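Local coordinates for RagB/SusD domain protein (Flavobacterium johnsoniae, PDB 5J90), which binds chitin, probably at the cell surface as a SusD-like lipoprotein of a chitin utilization locus, at residues 59-70 with 263-271; 292-301 with 387-397. All coordinates share one frame; numbering follows the deposited sequence.

Contact 1: residues 59-70 with 263-271; sequences IWSGYMATPTGF and LDIRMSADM
The Phe70 ring turns its edge to the carboxylate of Asp264, with OD2 in the ring plane and CZ 3.8 Å from Asp264 CG; the two planes stand 68° apart. One face of the ring is covered from within its own segment by Thr68 CG2, above the ring centre. The Arg266 guanidinium has Leu263 CA over one face, offset toward the rim, and NE donates in plane to Ile265 O. Thr68 also reaches the Asp264 carboxylate: its OG1 donates to OD1 over 2.9 Å, on the anti side and well out of the carboxylate plane. Lys309 forms a salt bridge to OD1 and Gln50 bonds to OD2, so both oxygens of Asp264 have partners and its rotation is probably fixed. Alongside, Thr66 OG1 gives its hydrogen to Asp264 O at 2.8 Å while accepting from Thr68 N, which closes an ST turn. Thr66 OG1 lies anti to the backbone N (chi1 -174°), a placement that serves both bonds. Pro67 CG presses on Leu263 O, a buried carbonyl for which the model holds no hydrogen-bond partner. In the centre Ile265 passes across Met64, CG1 to Met64 CB 3.6 Å, and its CD1 meets Ile59 CD1. At the far end Ser268 OG donates to Gly62 O over only 2.6 Å, from above the carbonyl plane, and accepts from Met271 N, whose side chain ends with CE 3.6 Å from Tyr63 CD1. Ser268 is thus the N-cap of helix 269-277. Between these ends, Ala65 and Arg266 form an antiparallel hydrogen-bonded pair, the one sound bridge of a short, weakly bonded two-stranded sheet within the largely helical SusD-like fold.

Contact 2: residues 292-301 with 387-397; sequences QFPNEYKGVR and YVDPNFPENNS
Gly299 O receives the hydroxyl of Tyr387 in the shortest polar bond between the segments, 2.6 Å from Tyr387 OH, with the donor tilted 27° from the carbonyl plane. A water also donates to this hydroxyl and to Asp389 OD2, which His312 bonds as well, and accepts from Arg301 N, joining the backbone of Arg301 to the side chains of Tyr387 and Asp389. With CG anti to the backbone N (chi1 174°), the Tyr387 ring sits beside Gly299 and Arg301, Arg301 CB lying obliquely 4.1 Å from Tyr387 CE2. A phenylalanine here would probably leave Gly299 O without this donor and the bridging water with one acceptor fewer. Lys298, bent at chi2 and chi3, brings NZ back to Val388 O at 2.8 Å, in the carbonyl plane; the same ammonium forms a salt bridge with Glu272 of helix 269-277. Both segments are loops of the SusD-like fold, and the second includes a type I turn from Asp389 to Phe392 followed by a short 3-10 segment at 393-395. Arg301 reaches the end of that segment: NH1 donates to Asn395 O at 2.8 Å, the oxygen lying in the guanidinium plane although the donor stands far above the carbonyl plane. A weak, bent bond from NH1 to Asn396 O accompanies it, and NH2 is held by Pro449 O. At the outer edge Phe293 CZ packs 3.5 Å from Pro390 CG, while Gln292 CG covers part of one face of the Phe293 ring. Two waters there accept from both Gln292 NE2 and Asn391 ND2, bridging amides that approach from opposite directions.

Overall arrangement
Contacts 1 and 2 are neighbours on the same side of the chain's centre, their own centres about 12 Å apart, with contact 1 the more deeply buried and contact 2 farther from the chain's centre. They are joined through Val300: its N lies 2.8 Å from Met267 O and its O lies 2.8 Å from Ala269 N, both probable hydrogen bonds, so 292-301 runs beside 263-271 as well as against 387-397. Val300 O also packs on Ala65 CB. The start of helix 269-277 provides a further link, as Ala269 CB touches Tyr387 CE1 at 3.7 Å. The paired segments 59-70 and 263-271 thus back the outer loops of contact 2.

Contact 1: residues 59-70 with 263-271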
loop_
_atom_site.group_PDB
_atom_site.type_symbol
_atom_site.label_atom_id
_atom_site.label_comp_id
_atom_site.label_asym_id
_atom_site.label_seq_id
_atom_site.Cartn_x
_atom_site.Cartn_y
_atom_site.Cartn_z
ATOM N N ILE A 59 11.759 -7.806 19.612
ATOM C CA ILE A 59 13.046 -7.846 18.931
ATOM C C ILE A 59 13.037 -6.994 17.652
ATOM O O ILE A 59 13.947 -6.202 17.428
ATOM C CB ILE A 59 13.461 -9.304 18.645
ATOM C CG1 ILE A 59 13.649 -10.049 19.978
ATOM C CG2 ILE A 59 14.720 -9.342 17.794
ATOM C CD1 ILE A 59 14.056 -11.502 19.827
ATOM N N TRP A 60 12.009 -7.134 16.821
ATOM C CA TRP A 60 11.942 -6.366 15.578
ATOM C C TRP A 60 11.923 -4.856 15.835
ATOM O O TRP A 60 12.430 -4.079 15.025
ATOM C CB TRP A 60 10.723 -6.782 14.762
ATOM C CG TRP A 60 10.726 -8.236 14.329
ATOM C CD1 TRP A 60 11.817 -9.029 14.079
ATOM C CD2 TRP A 60 9.575 -9.055 14.103
ATOM N NE1 TRP A 60 11.409 -10.290 13.711
ATOM C CE2 TRP A 60 10.038 -10.333 13.724
ATOM C CE3 TRP A 60 8.196 -8.832 14.183
ATOM C CZ2 TRP A 60 9.166 -11.380 13.413
ATOM C CZ3 TRP A 60 7.332 -9.875 13.879
ATOM C CH2 TRP A 60 7.821 -11.131 13.501
ATOM N N SER A 61 11.341 -4.449 16.965
ATOM C CA SER A 61 11.264 -3.039 17.358
ATOM C C SER A 61 12.627 -2.418 17.630
ATOM O O SER A 61 12.736 -1.201 17.735
ATOM C CB SER A 61 10.447 -2.908 18.643
ATOM O OG SER A 61 11.105 -3.593 19.712
ATOM N N GLY A 62 13.646 -3.253 17.816
ATOM C CA GLY A 62 14.935 -2.768 18.272
ATOM C C GLY A 62 15.092 -2.646 19.779
ATOM O O GLY A 62 16.125 -2.163 20.251
ATOM N N TYR A 63 14.099 -3.077 20.550
ATOM C CA TYR A 63 14.183 -2.973 22.007
ATOM C C TYR A 63 15.095 -4.021 22.651
ATOM O O TYR A 63 15.813 -3.715 23.604
ATOM C CB TYR A 63 12.798 -3.125 22.613
ATOM C CG TYR A 63 11.945 -1.868 22.629
ATOM C CD1 TYR A 63 12.411 -0.649 22.121
ATOM C CD2 TYR A 63 10.670 -1.902 23.170
ATOM C CE1 TYR A 63 11.608 0.503 22.167
ATOM C CE2 TYR A 63 9.872 -0.769 23.224
ATOM C CZ TYR A 63 10.343 0.433 22.721
ATOM O OH TYR A 63 9.535 1.549 22.789
ATOM N N MET A 64 15.029 -5.253 22.158
ATOM C CA MET A 64 15.676 -6.395 22.815
ATOM C C MET A 64 16.219 -7.348 21.773
ATOM O O MET A 64 15.832 -7.285 20.600
ATOM C CB MET A 64 14.668 -7.111 23.722
ATOM C CG MET A 64 14.175 -6.243 24.874
ATOM S SD MET A 64 12.871 -6.963 25.895
ATOM C CE MET A 64 11.458 -5.972 25.375
ATOM N N ALA A 65 17.120 -8.239 22.189
ATOM C CA ALA A 65 17.700 -9.219 21.271
ATOM C C ALA A 65 18.027 -10.495 22.019
ATOM O O ALA A 65 18.349 -10.458 23.210
ATOM C CB ALA A 65 18.955 -8.663 20.617
ATOM N N THR A 66 17.925 -11.625 21.330
ATOM C CA THR A 66 18.232 -12.901 21.966
ATOM C C THR A 66 19.685 -13.341 21.733
ATOM O O THR A 66 20.235 -13.144 20.649
ATOM C CB THR A 66 17.275 -14.016 21.506
ATOM O OG1 THR A 66 17.538 -15.202 22.275
ATOM C CG2 THR A 66 17.476 -14.330 20.028
ATOM N N PRO A 67 20.316 -13.927 22.768
ATOM C CA PRO A 67 21.641 -14.537 22.597
ATOM C C PRO A 67 21.540 -15.987 22.141
ATOM O O PRO A 67 22.570 -16.628 21.916
ATOM C CB PRO A 67 22.205 -14.510 24.015
ATOM C CG PRO A 67 20.997 -14.733 24.875
ATOM C CD PRO A 67 19.872 -13.960 24.174
ATOM N N THR A 68 20.320 -16.497 22.005
ATOM C CA THR A 68 20.097 -17.923 21.776
ATOM C C THR A 68 19.822 -18.235 20.311
ATOM O O THR A 68 18.991 -17.585 19.671
ATOM C CB THR A 68 18.916 -18.419 22.620
ATOM O OG1 THR A 68 19.109 -18.023 23.986
ATOM C CG2 THR A 68 18.782 -19.937 22.527
ATOM N N GLY A 69 20.518 -19.235 19.781
ATOM C CA GLY A 69 20.350 -19.634 18.393
ATOM C C GLY A 69 19.233 -20.639 18.193
ATOM O O GLY A 69 19.465 -21.756 17.726
ATOM N N PHE A 70 18.009 -20.245 18.540
ATOM C CA PHE A 70 16.855 -21.128 18.413
ATOM C C PHE A 70 16.742 -21.700 17.008
ATOM O O PHE A 70 16.927 -20.978 16.029
ATOM C CB PHE A 70 15.562 -20.363 18.692
ATOM C CG PHE A 70 15.471 -19.776 20.068
ATOM C CD1 PHE A 70 15.604 -18.406 20.261
ATOM C CD2 PHE A 70 15.211 -20.579 21.169
ATOM C CE1 PHE A 70 15.495 -17.857 21.527
ATOM C CE2 PHE A 70 15.103 -20.030 22.435
ATOM C CZ PHE A 70 15.247 -18.667 22.610
ATOM N N LEU A 263 18.031 -16.248 30.631
ATOM C CA LEU A 263 19.022 -15.565 29.797
ATOM C C LEU A 263 18.681 -15.662 28.305
ATOM O O LEU A 263 19.573 -15.729 27.459
ATOM C CB LEU A 263 20.424 -16.125 30.051
ATOM C CG LEU A 263 20.913 -16.154 31.504
ATOM C CD1 LEU A 263 22.327 -16.730 31.563
ATOM C CD2 LEU A 263 20.868 -14.775 32.148
ATOM N N ASP A 264 17.387 -15.657 27.990
ATOM C CA ASP A 264 16.938 -15.816 26.607
ATOM C C ASP A 264 16.678 -14.482 25.907
ATOM O O ASP A 264 16.371 -14.448 24.710
ATOM C CB ASP A 264 15.672 -16.661 26.549
ATOM C CG ASP A 264 15.952 -18.135 26.347
ATOM O OD1 ASP A 264 17.112 -18.507 26.032
ATOM O OD2 ASP A 264 14.990 -18.916 26.488
ATOM N N ILE A 265 16.781 -13.388 26.646
ATOM C CA ILE A 265 16.633 -12.059 26.047
ATOM C C ILE A 265 17.568 -11.087 26.761
ATOM O O ILE A 265 17.795 -11.200 27.984
ATOM C CB ILE A 265 15.147 -11.573 26.039
ATOM C CG1 ILE A 265 14.921 -10.467 24.990
ATOM C CG2 ILE A 265 14.687 -11.114 27.416
ATOM C CD1 ILE A 265 14.943 -10.986 23.562
ATOM N N ARG A 266 18.125 -10.159 25.988
ATOM C CA ARG A 266 19.114 -9.203 26.476
ATOM C C ARG A 266 18.830 -7.810 25.914
ATOM O O ARG A 266 18.007 -7.645 25.001
ATOM C CB ARG A 266 20.524 -9.613 26.025
ATOM C CG ARG A 266 21.003 -11.016 26.430
ATOM C CD ARG A 266 21.551 -11.083 27.858
ATOM N NE ARG A 266 20.485 -11.208 28.838
ATOM C CZ ARG A 266 20.667 -11.417 30.140
ATOM N NH1 ARG A 266 21.896 -11.541 30.638
ATOM N NH2 ARG A 266 19.622 -11.511 30.943
ATOM N N MET A 267 19.508 -6.805 26.457
ATOM C CA MET A 267 19.584 -5.493 25.829
ATOM C C MET A 267 19.963 -5.642 24.354
ATOM O O MET A 267 20.771 -6.505 23.997
ATOM C CB MET A 267 20.653 -4.669 26.544
ATOM C CG MET A 267 20.805 -3.242 26.048
ATOM S SD MET A 267 22.214 -2.478 26.886
ATOM C CE MET A 267 21.915 -0.750 26.527
ATOM N N SER A 268 19.379 -4.812 23.490
ATOM C CA SER A 268 19.698 -4.851 22.062
ATOM C C SER A 268 20.833 -3.905 21.680
ATOM O O SER A 268 21.142 -2.955 22.398
ATOM C CB SER A 268 18.473 -4.445 21.246
ATOM O OG SER A 268 18.220 -3.070 21.450
ATOM N N ALA A 269 21.421 -4.151 20.513
ATOM C CA ALA A 269 22.419 -3.242 19.962
ATOM C C ALA A 269 21.849 -1.859 19.651
ATOM O O ALA A 269 22.532 -0.859 19.837
ATOM C CB ALA A 269 23.055 -3.843 18.720
ATOM N N ASP A 270 20.605 -1.784 19.185
ATOM C CA ASP A 270 20.006 -0.470 18.930
ATOM C C ASP A 270 19.853 0.338 20.218
ATOM O O ASP A 270 20.115 1.545 20.240
ATOM C CB ASP A 270 18.639 -0.599 18.244
ATOM C CG ASP A 270 18.740 -1.071 16.808
ATOM O OD1 ASP A 270 19.421 -0.410 15.993
ATOM O OD2 ASP A 270 18.125 -2.109 16.498
ATOM N N MET A 271 19.409 -0.322 21.286
ATOM C CA MET A 271 19.282 0.353 22.568
ATOM C C MET A 271 20.648 0.821 23.077
ATOM O O MET A 271 20.759 1.925 23.602
ATOM C CB MET A 271 18.575 -0.537 23.591
ATOM C CG MET A 271 17.060 -0.415 23.557
ATOM S SD MET A 271 16.588 1.122 24.350
ATOM C CE MET A 271 14.844 1.193 23.941
#

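Contact 2: residues 292-301 with 387-397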
loop_
_atom_site.group_PDB
_atom_site.type_symbol
_atom_site.label_atom_id
_atom_site.label_comp_id
_atom_site.label_asym_id
_atom_site.label_seq_id
_atom_site.Cartn_x
_atom_site.Cartn_y
_atom_site.Cartn_z
ATOM N N GLN A 292 29.538 -10.087 31.763
ATOM C CA GLN A 292 30.769 -10.303 31.001
ATOM C C GLN A 292 31.651 -9.065 30.981
ATOM O O GLN A 292 32.884 -9.161 31.005
ATOM C CB GLN A 292 30.436 -10.716 29.568
ATOM C CG GLN A 292 31.650 -11.054 28.711
ATOM C CD GLN A 292 31.262 -11.535 27.324
ATOM O OE1 GLN A 292 30.110 -11.897 27.081
ATOM N NE2 GLN A 292 32.220 -11.530 26.405
ATOM N N PHE A 293 31.009 -7.905 30.927
ATOM C CA PHE A 293 31.695 -6.624 30.870
ATOM C C PHE A 293 31.259 -5.793 32.070
ATOM O O PHE A 293 30.387 -4.933 31.952
ATOM C CB PHE A 293 31.345 -5.902 29.564
ATOM C CG PHE A 293 31.635 -6.710 28.328
ATOM C CD1 PHE A 293 32.929 -6.823 27.845
ATOM C CD2 PHE A 293 30.615 -7.358 27.644
ATOM C CE1 PHE A 293 33.199 -7.565 26.713
ATOM C CE2 PHE A 293 30.880 -8.102 26.510
ATOM C CZ PHE A 293 32.171 -8.205 26.042
ATOM N N PRO A 294 31.853 -6.062 33.244
ATOM C CA PRO A 294 31.397 -5.461 34.501
ATOM C C PRO A 294 31.200 -3.949 34.440
ATOM O O PRO A 294 32.050 -3.218 33.922
ATOM C CB PRO A 294 32.521 -5.816 35.481
ATOM C CG PRO A 294 33.059 -7.097 34.957
ATOM C CD PRO A 294 32.981 -6.989 33.455
ATOM N N ASN A 295 30.060 -3.505 34.960
ATOM C CA ASN A 295 29.713 -2.087 35.049
ATOM C C ASN A 295 29.454 -1.400 33.709
ATOM O O ASN A 295 29.364 -0.180 33.645
ATOM C CB ASN A 295 30.765 -1.318 35.853
ATOM C CG ASN A 295 31.017 -1.935 37.214
ATOM O OD1 ASN A 295 32.148 -2.296 37.545
ATOM N ND2 ASN A 295 29.961 -2.070 38.007
ATOM N N GLU A 296 29.335 -2.188 32.645
ATOM C CA GLU A 296 29.029 -1.648 31.323
ATOM C C GLU A 296 27.657 -2.105 30.838
ATOM O O GLU A 296 27.195 -3.194 31.181
ATOM C CB GLU A 296 30.087 -2.069 30.300
ATOM C CG GLU A 296 31.479 -1.504 30.550
ATOM C CD GLU A 296 32.457 -1.856 29.439
ATOM O OE1 GLU A 296 32.079 -1.743 28.252
ATOM O OE2 GLU A 296 33.602 -2.254 29.748
ATOM N N TYR A 297 27.013 -1.250 30.052
ATOM C CA TYR A 297 25.780 -1.613 29.355
ATOM C C TYR A 297 26.124 -2.096 27.959
ATOM O O TYR A 297 26.599 -1.320 27.131
ATOM C CB TYR A 297 24.824 -0.414 29.296
ATOM C CG TYR A 297 24.400 0.024 30.674
ATOM C CD1 TYR A 297 23.411 -0.663 31.367
ATOM C CD2 TYR A 297 25.016 1.100 31.304
ATOM C CE1 TYR A 297 23.028 -0.282 32.641
ATOM C CE2 TYR A 297 24.643 1.487 32.582
ATOM C CZ TYR A 297 23.651 0.793 33.245
ATOM O OH TYR A 297 23.268 1.161 34.515
ATOM N N LYS A 298 25.904 -3.384 27.705
ATOM C CA LYS A 298 26.256 -3.976 26.419
ATOM C C LYS A 298 25.074 -4.710 25.806
ATOM O O LYS A 298 24.459 -5.560 26.451
ATOM C CB LYS A 298 27.446 -4.935 26.554
ATOM C CG LYS A 298 28.785 -4.244 26.811
ATOM C CD LYS A 298 29.151 -3.272 25.692
ATOM C CE LYS A 298 29.247 -3.960 24.340
ATOM N NZ LYS A 298 29.497 -2.977 23.244
ATOM N N GLY A 299 24.772 -4.375 24.555
ATOM C CA GLY A 299 23.636 -4.960 23.870
ATOM C C GLY A 299 24.053 -5.970 22.825
ATOM O O GLY A 299 25.217 -6.013 22.400
ATOM N N VAL A 300 23.085 -6.779 22.406
ATOM C CA VAL A 300 23.291 -7.852 21.449
ATOM C C VAL A 300 22.646 -7.477 20.108
ATOM O O VAL A 300 21.524 -6.952 20.069
ATOM C CB VAL A 300 22.681 -9.157 21.980
ATOM C CG1 VAL A 300 22.882 -10.288 20.988
ATOM C CG2 VAL A 300 23.292 -9.502 23.339
ATOM N N ARG A 301 23.357 -7.740 19.015
ATOM C CA ARG A 301 22.858 -7.457 17.672
ATOM C C ARG A 301 21.810 -8.497 17.282
ATOM O O ARG A 301 21.965 -9.685 17.560
ATOM C CB ARG A 301 24.024 -7.489 16.679
ATOM C CG ARG A 301 23.649 -7.164 15.248
ATOM C CD ARG A 301 23.887 -5.714 14.941
ATOM N NE ARG A 301 23.497 -5.398 13.571
ATOM C CZ ARG A 301 24.333 -5.057 12.595
ATOM N NH1 ARG A 301 25.643 -4.971 12.817
ATOM N NH2 ARG A 301 23.852 -4.785 11.389
ATOM N N TYR A 387 28.347 0.763 17.386
ATOM C CA TYR A 387 28.107 -0.489 18.082
ATOM C C TYR A 387 29.247 -1.487 17.859
ATOM O O TYR A 387 29.643 -1.750 16.723
ATOM C CB TYR A 387 26.766 -1.134 17.676
ATOM C CG TYR A 387 26.659 -2.491 18.315
ATOM C CD1 TYR A 387 26.398 -2.610 19.676
ATOM C CD2 TYR A 387 26.905 -3.651 17.590
ATOM C CE1 TYR A 387 26.354 -3.841 20.292
ATOM C CE2 TYR A 387 26.860 -4.896 18.201
ATOM C CZ TYR A 387 26.584 -4.980 19.556
ATOM O OH TYR A 387 26.537 -6.199 20.184
ATOM N N VAL A 388 29.745 -2.056 18.955
ATOM C CA VAL A 388 30.804 -3.059 18.904
ATOM C C VAL A 388 30.421 -4.325 19.663
ATOM O O VAL A 388 29.978 -4.266 20.810
ATOM C CB VAL A 388 32.119 -2.508 19.504
ATOM C CG1 VAL A 388 33.176 -3.610 19.602
ATOM C CG2 VAL A 388 32.632 -1.340 18.688
ATOM N N ASP A 389 30.592 -5.464 19.003
ATOM C CA ASP A 389 30.501 -6.777 19.631
ATOM C C ASP A 389 31.951 -7.236 19.796
ATOM O O ASP A 389 32.543 -7.750 18.848
ATOM C CB ASP A 389 29.732 -7.740 18.717
ATOM C CG ASP A 389 29.454 -9.083 19.367
ATOM O OD1 ASP A 389 30.084 -9.391 20.399
ATOM O OD2 ASP A 389 28.613 -9.842 18.836
ATOM N N PRO A 390 32.524 -7.041 20.998
ATOM C CA PRO A 390 33.979 -7.138 21.198
ATOM C C PRO A 390 34.633 -8.395 20.614
ATOM O O PRO A 390 35.634 -8.278 19.903
ATOM C CB PRO A 390 34.117 -7.104 22.721
ATOM C CG PRO A 390 32.938 -6.303 23.175
ATOM C CD PRO A 390 31.820 -6.728 22.254
ATOM N N ASN A 391 34.072 -9.569 20.881
ATOM C CA ASN A 391 34.665 -10.811 20.389
ATOM C C ASN A 391 34.164 -11.266 19.019
ATOM O O ASN A 391 34.617 -12.287 18.493
ATOM C CB ASN A 391 34.493 -11.932 21.416
ATOM C CG ASN A 391 35.217 -11.641 22.713
ATOM O OD1 ASN A 391 36.239 -10.958 22.723
ATOM N ND2 ASN A 391 34.684 -12.149 23.816
ATOM N N PHE A 392 33.229 -10.512 18.445
ATOM C CA PHE A 392 32.682 -10.836 17.131
ATOM C C PHE A 392 32.468 -9.568 16.313
ATOM O O PHE A 392 31.331 -9.135 16.105
ATOM C CB PHE A 392 31.370 -11.614 17.277
ATOM C CG PHE A 392 31.499 -12.855 18.111
ATOM C CD1 PHE A 392 31.910 -14.049 17.540
ATOM C CD2 PHE A 392 31.227 -12.824 19.471
ATOM C CE1 PHE A 392 32.040 -15.194 18.309
ATOM C CE2 PHE A 392 31.355 -13.966 20.245
ATOM C CZ PHE A 392 31.763 -15.152 19.661
ATOM N N PRO A 393 33.565 -8.960 15.846
ATOM C CA PRO A 393 33.515 -7.663 15.163
ATOM C C PRO A 393 32.696 -7.675 13.872
ATOM O O PRO A 393 32.329 -6.602 13.394
ATOM C CB PRO A 393 34.993 -7.349 14.877
ATOM C CG PRO A 393 35.702 -8.665 14.981
ATOM C CD PRO A 393 34.948 -9.451 16.005
ATOM N N GLU A 394 32.408 -8.854 13.327
ATOM C CA GLU A 394 31.551 -8.938 12.153
ATOM C C GLU A 394 30.157 -8.387 12.456
ATOM O O GLU A 394 29.401 -8.073 11.541
ATOM C CB GLU A 394 31.460 -10.376 11.623
ATOM C CG GLU A 394 30.809 -11.385 12.571
ATOM C CD GLU A 394 31.814 -12.143 13.428
ATOM O OE1 GLU A 394 32.868 -11.565 13.781
ATOM O OE2 GLU A 394 31.546 -13.322 13.749
ATOM N N ASN A 395 29.834 -8.253 13.741
ATOM C CA ASN A 395 28.533 -7.727 14.156
ATOM C C ASN A 395 28.537 -6.228 14.434
ATOM O O ASN A 395 27.514 -5.669 14.833
ATOM C CB ASN A 395 28.025 -8.481 15.385
ATOM C CG ASN A 395 27.775 -9.947 15.101
ATOM O OD1 ASN A 395 27.450 -10.326 13.973
ATOM N ND2 ASN A 395 27.915 -10.781 16.126
ATOM N N ASN A 396 29.683 -5.582 14.228
ATOM C CA ASN A 396 29.823 -4.150 14.497
ATOM C C ASN A 396 29.039 -3.287 13.517
ATOM O O ASN A 396 28.719 -3.722 12.407
ATOM C CB ASN A 396 31.295 -3.723 14.434
ATOM C CG ASN A 396 32.130 -4.303 15.555
ATOM O OD1 ASN A 396 31.646 -5.085 16.372
ATOM N ND2 ASN A 396 33.407 -3.932 15.585
ATOM N N SER A 397 28.744 -2.056 13.924
ATOM C CA SER A 397 28.156 -1.090 13.005
ATOM C C SER A 397 28.417 0.355 13.403
ATOM O O SER A 397 28.419 0.688 14.587
ATOM C CB SER A 397 26.643 -1.297 12.905
ATOM O OG SER A 397 26.087 -0.408 11.949
HETATM O O HOH W 1 31.449 -12.703 23.657
HETATM O O HOH W 2 34.920 -10.905 26.779
HETATM O O HOH W 3 26.032 -8.650 19.137
HETATM O O HOH W 4 28.135 -5.772 10.832
#